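Local structure of argininosuccinate lyase (Chelativorans sp., 6G3H) at residues A[22-27]-A[335-340]. The protein probably catalyses the cleavage of argininosuccinate into arginine and fumarate, the last step of arginine biosynthesis. Sequence-based numbering, arbitrary orientation.
Sequences FQELYD and LIAATH. With EKQ ((2~{S})-2-[2-[[(2~{S})-1,4-bis(oxidanyl)-1,4-bis(oxidanylidene)butan-2-yl]amino]ethylamino]butanedioic acid), chain B.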
ATOM      1  N   PHE A  22      -1.901 -28.144  -6.677  1.00 32.54           N
ATOM      2  CA  PHE A  22      -2.941 -27.311  -7.270  1.00 34.26           C
ATOM      3  C   PHE A  22      -4.134 -27.193  -6.329  1.00 32.71           C
ATOM      4  O   PHE A  22      -4.670 -26.097  -6.126  1.00 29.74           O
ATOM      5  CB  PHE A  22      -3.343 -27.909  -8.623  1.00 32.53           C
ATOM      6  CG  PHE A  22      -4.372 -27.116  -9.383  1.00 33.55           C
ATOM      7  CD1 PHE A  22      -4.551 -25.760  -9.166  1.00 33.84           C
ATOM      8  CD2 PHE A  22      -5.164 -27.747 -10.330  1.00 32.28           C
ATOM      9  CE1 PHE A  22      -5.500 -25.053  -9.882  1.00 31.70           C
ATOM     10  CE2 PHE A  22      -6.112 -27.046 -11.042  1.00 33.18           C
ATOM     11  CZ  PHE A  22      -6.281 -25.697 -10.819  1.00 32.06           C
ATOM     12  N   GLN A  23      -4.538 -28.312  -5.723  1.00 36.50           N
ATOM     13  CA  GLN A  23      -5.652 -28.303  -4.782  1.00 33.59           C
ATOM     14  C   GLN A  23      -5.353 -27.447  -3.556  1.00 32.41           C
ATOM     15  O   GLN A  23      -6.272 -26.857  -2.977  1.00 35.07           O
ATOM     16  CB  GLN A  23      -5.977 -29.739  -4.364  1.00 37.54           C
ATOM     17  CG  GLN A  23      -7.131 -29.875  -3.383  1.00 32.06           C
ATOM     18  CD  GLN A  23      -8.456 -29.467  -3.987  1.00 30.99           C
ATOM     19  OE1 GLN A  23      -8.766 -29.816  -5.126  1.00 31.97           O
ATOM     20  NE2 GLN A  23      -9.246 -28.720  -3.227  1.00 35.84           N
ATOM     21  N   GLU A  24      -4.085 -27.376  -3.140  1.00 28.57           N
ATOM     22  CA  GLU A  24      -3.720 -26.552  -1.988  1.00 28.83           C
ATOM     23  C   GLU A  24      -4.266 -25.135  -2.117  1.00 29.41           C
ATOM     24  O   GLU A  24      -4.652 -24.519  -1.116  1.00 32.65           O
ATOM     25  CB  GLU A  24      -2.200 -26.503  -1.829  1.00 29.97           C
ATOM     26  CG  GLU A  24      -1.539 -27.839  -1.536  1.00 36.37           C
ATOM     27  CD  GLU A  24      -0.096 -27.681  -1.107  1.00 31.24           C
ATOM     28  OE1 GLU A  24       0.201 -26.732  -0.350  1.00 33.50           O
ATOM     29  OE2 GLU A  24       0.745 -28.498  -1.539  1.00 33.07           O
ATOM     30  N   LEU A  25      -4.292 -24.596  -3.339  1.00 32.55           N
ATOM     31  CA  LEU A  25      -4.754 -23.227  -3.540  1.00 27.45           C
ATOM     32  C   LEU A  25      -6.239 -23.074  -3.242  1.00 33.84           C
ATOM     33  O   LEU A  25      -6.694 -21.960  -2.962  1.00 36.39           O
ATOM     34  CB  LEU A  25      -4.462 -22.774  -4.973  1.00 26.79           C
ATOM     35  CG  LEU A  25      -2.987 -22.523  -5.308  1.00 26.98           C
ATOM     36  CD1 LEU A  25      -2.793 -22.431  -6.812  1.00 28.85           C
ATOM     37  CD2 LEU A  25      -2.482 -21.257  -4.629  1.00 25.69           C
ATOM     38  N   TYR A  26      -7.000 -24.162  -3.301  1.00 31.26           N
ATOM     39  CA  TYR A  26      -8.412 -24.122  -2.961  1.00 36.09           C
ATOM     40  C   TYR A  26      -8.680 -24.400  -1.491  1.00 34.84           C
ATOM     41  O   TYR A  26      -9.776 -24.092  -1.010  1.00 39.99           O
ATOM     42  CB  TYR A  26      -9.179 -25.131  -3.821  1.00 33.65           C
ATOM     43  CG  TYR A  26      -9.179 -24.758  -5.285  1.00 31.40           C
ATOM     44  CD1 TYR A  26      -8.101 -25.077  -6.100  1.00 34.03           C
ATOM     45  CD2 TYR A  26     -10.242 -24.064  -5.844  1.00 31.81           C
ATOM     46  CE1 TYR A  26      -8.087 -24.723  -7.435  1.00 32.54           C
ATOM     47  CE2 TYR A  26     -10.238 -23.707  -7.180  1.00 32.26           C
ATOM     48  CZ  TYR A  26      -9.157 -24.038  -7.969  1.00 29.28           C
ATOM     49  OH  TYR A  26      -9.146 -23.687  -9.299  1.00 29.64           O
ATOM     50  N   ASP A  27      -7.705 -24.951  -0.762  1.00 35.01           N
ATOM     51  CA  ASP A  27      -7.934 -25.411   0.603  1.00 33.10           C
ATOM     52  C   ASP A  27      -7.421 -24.462   1.681  1.00 32.22           C
ATOM     53  O   ASP A  27      -7.939 -24.497   2.802  1.00 32.19           O
ATOM     54  CB  ASP A  27      -7.271 -26.778   0.816  1.00 31.16           C
ATOM     55  CG  ASP A  27      -7.858 -27.861  -0.069  1.00 35.56           C
ATOM     56  OD1 ASP A  27      -8.986 -27.679  -0.571  1.00 36.88           O
ATOM     57  OD2 ASP A  27      -7.187 -28.898  -0.258  1.00 36.12           O
ATOM     58  N   LEU A 335       0.979 -18.146   0.836  1.00 27.73           N
ATOM     59  CA  LEU A 335       2.307 -18.185   0.234  1.00 28.86           C
ATOM     60  C   LEU A 335       2.749 -19.621  -0.015  1.00 25.33           C
ATOM     61  O   LEU A 335       3.243 -19.953  -1.098  1.00 29.88           O
ATOM     62  CB  LEU A 335       3.310 -17.457   1.131  1.00 28.81           C
ATOM     63  CG  LEU A 335       4.738 -17.329   0.591  1.00 29.32           C
ATOM     64  CD1 LEU A 335       5.384 -16.059   1.113  1.00 28.40           C
ATOM     65  CD2 LEU A 335       5.601 -18.535   0.965  1.00 27.86           C
ATOM     66  N   ILE A 336       2.581 -20.492   0.981  1.00 30.30           N
ATOM     67  CA  ILE A 336       3.015 -21.879   0.837  1.00 29.28           C
ATOM     68  C   ILE A 336       2.225 -22.568  -0.269  1.00 28.62           C
ATOM     69  O   ILE A 336       2.792 -23.267  -1.118  1.00 30.32           O
ATOM     70  CB  ILE A 336       2.881 -22.620   2.181  1.00 31.56           C
ATOM     71  CG1 ILE A 336       3.805 -21.989   3.229  1.00 29.83           C
ATOM     72  CG2 ILE A 336       3.179 -24.107   2.024  1.00 31.69           C
ATOM     73  CD1 ILE A 336       5.286 -22.068   2.910  1.00 30.98           C
ATOM     74  N   ALA A 337       0.904 -22.382  -0.279  1.00 28.05           N
ATOM     75  CA  ALA A 337       0.083 -22.996  -1.318  1.00 27.85           C
ATOM     76  C   ALA A 337       0.522 -22.550  -2.707  1.00 30.08           C
ATOM     77  O   ALA A 337       0.562 -23.356  -3.643  1.00 31.22           O
ATOM     78  CB  ALA A 337      -1.388 -22.657  -1.087  1.00 28.57           C
ATOM     79  N   ALA A 338       0.854 -21.266  -2.858  1.00 27.76           N
ATOM     80  CA  ALA A 338       1.249 -20.752  -4.166  1.00 27.43           C
ATOM     81  C   ALA A 338       2.635 -21.246  -4.559  1.00 27.05           C
ATOM     82  O   ALA A 338       2.862 -21.618  -5.717  1.00 31.29           O
ATOM     83  CB  ALA A 338       1.203 -19.224  -4.158  1.00 29.12           C
ATOM     84  N   THR A 339       3.574 -21.252  -3.613  1.00 27.18           N
ATOM     85  CA  THR A 339       4.906 -21.778  -3.891  1.00 27.19           C
ATOM     86  C   THR A 339       4.845 -23.253  -4.273  1.00 33.16           C
ATOM     87  O   THR A 339       5.530 -23.691  -5.204  1.00 34.38           O
ATOM     88  CB  THR A 339       5.808 -21.572  -2.671  1.00 26.13           C
ATOM     89  OG1 THR A 339       5.842 -20.182  -2.327  1.00 25.74           O
ATOM     90  CG2 THR A 339       7.224 -22.042  -2.951  1.00 30.61           C
ATOM     91  N   HIS A 340       4.028 -24.035  -3.562  1.00 28.38           N
ATOM     92  CA  HIS A 340       3.847 -25.441  -3.908  1.00 30.51           C
ATOM     93  C   HIS A 340       3.231 -25.592  -5.291  1.00 29.79           C
ATOM     94  O   HIS A 340       3.693 -26.399  -6.106  1.00 33.42           O
ATOM     95  CB  HIS A 340       2.965 -26.126  -2.859  1.00 32.45           C
ATOM     96  CG  HIS A 340       3.667 -26.411  -1.567  1.00 35.52           C
ATOM     97  ND1 HIS A 340       2.994 -26.800  -0.428  1.00 35.97           N
ATOM     98  CD2 HIS A 340       4.978 -26.371  -1.233  1.00 31.55           C
ATOM     99  CE1 HIS A 340       3.861 -26.983   0.552  1.00 34.44           C
ATOM    100  NE2 HIS A 340       5.072 -26.729   0.089  1.00 34.58           N
TER
HETATM  101  C10 EKQ B 601     -14.820 -19.968 -17.016  1.00 35.41           C
HETATM  102  C15 EKQ B 601     -13.930 -19.261 -18.048  1.00 36.62           C
HETATM  103  O01 EKQ B 601     -10.191 -20.258  -9.306  1.00 38.30           O
HETATM  104  C02 EKQ B 601     -10.916 -21.001 -10.114  1.00 43.10           C
HETATM  105  O03 EKQ B 601     -11.140 -22.157  -9.912  1.00 36.02           O
HETATM  106  C04 EKQ B 601     -11.438 -20.263 -11.314  1.00 31.96           C
HETATM  107  C05 EKQ B 601     -12.734 -20.877 -11.818  1.00 36.52           C
HETATM  108  N06 EKQ B 601     -12.862 -20.739 -13.311  1.00 34.52           N
HETATM  109  C07 EKQ B 601     -12.565 -19.409 -13.915  1.00 33.75           C
HETATM  110  C08 EKQ B 601     -12.979 -19.288 -15.361  1.00 34.00           C
HETATM  111  N09 EKQ B 601     -14.428 -19.524 -15.634  1.00 33.07           N
HETATM  112  C11 EKQ B 601     -16.311 -19.742 -17.226  1.00 34.81           C
HETATM  113  C12 EKQ B 601     -17.133 -20.787 -16.535  1.00 39.03           C
HETATM  114  O13 EKQ B 601     -16.653 -21.668 -15.894  1.00 38.78           O
HETATM  115  O14 EKQ B 601     -18.429 -20.634 -16.693  1.00 38.78           O
HETATM  116  O16 EKQ B 601     -13.202 -20.015 -18.734  1.00 36.28           O
HETATM  117  O17 EKQ B 601     -13.985 -18.025 -18.140  1.00 34.13           O
HETATM  118  C18 EKQ B 601     -13.974 -20.271 -11.155  1.00 39.69           C
HETATM  119  O19 EKQ B 601     -14.966 -20.088 -11.903  1.00 39.27           O
HETATM  120  O20 EKQ B 601     -13.914 -20.000  -9.947  1.00 39.08           O
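The imidazole of His340 presents its edge to Glu24: ND1 donates to OE1 at 2.8 Å, nearly straight and within the ring plane, and is received on the syn lone pair. The carboxylate is turned 71° against the ring, and the second contact, ND1 to OE2, is weak. One face of the ring has the carbonyl oxygen of Ile336 above it, near the rim. Glu24 spans the gap because its chain runs extended beyond CG (chi2 -168°). With an alanine in place of Glu24, His340 ND1 is likely to lose its carboxylate acceptor and the imidazole to turn more freely.

Nearer the backbones the helices meet closely, Glu24 O lying 3.8 Å from Ala337 CB. Leu25 reaches across with CD2, which sits 4.0 Å from Ala337 CB and also touches Ala338. The axes run almost antiparallel (160°) and 8.0 Å apart, an approach allowed by the small side chain of Ala337, which faces helix 20-31.

Tyr26 starts away from 335-340 at CB, and its OH donates at 2.6 Å to EKQ O03, in plane at the ring edge. Helix 329-348 thus backs a helix lining the active site shared between three subunits, characteristic of the fumarase/aspartase superfamily, where Arg294, Ser281 and Lys286 also bind EKQ with Ser111 and Asn113 of the second subunit and Thr158 of the third.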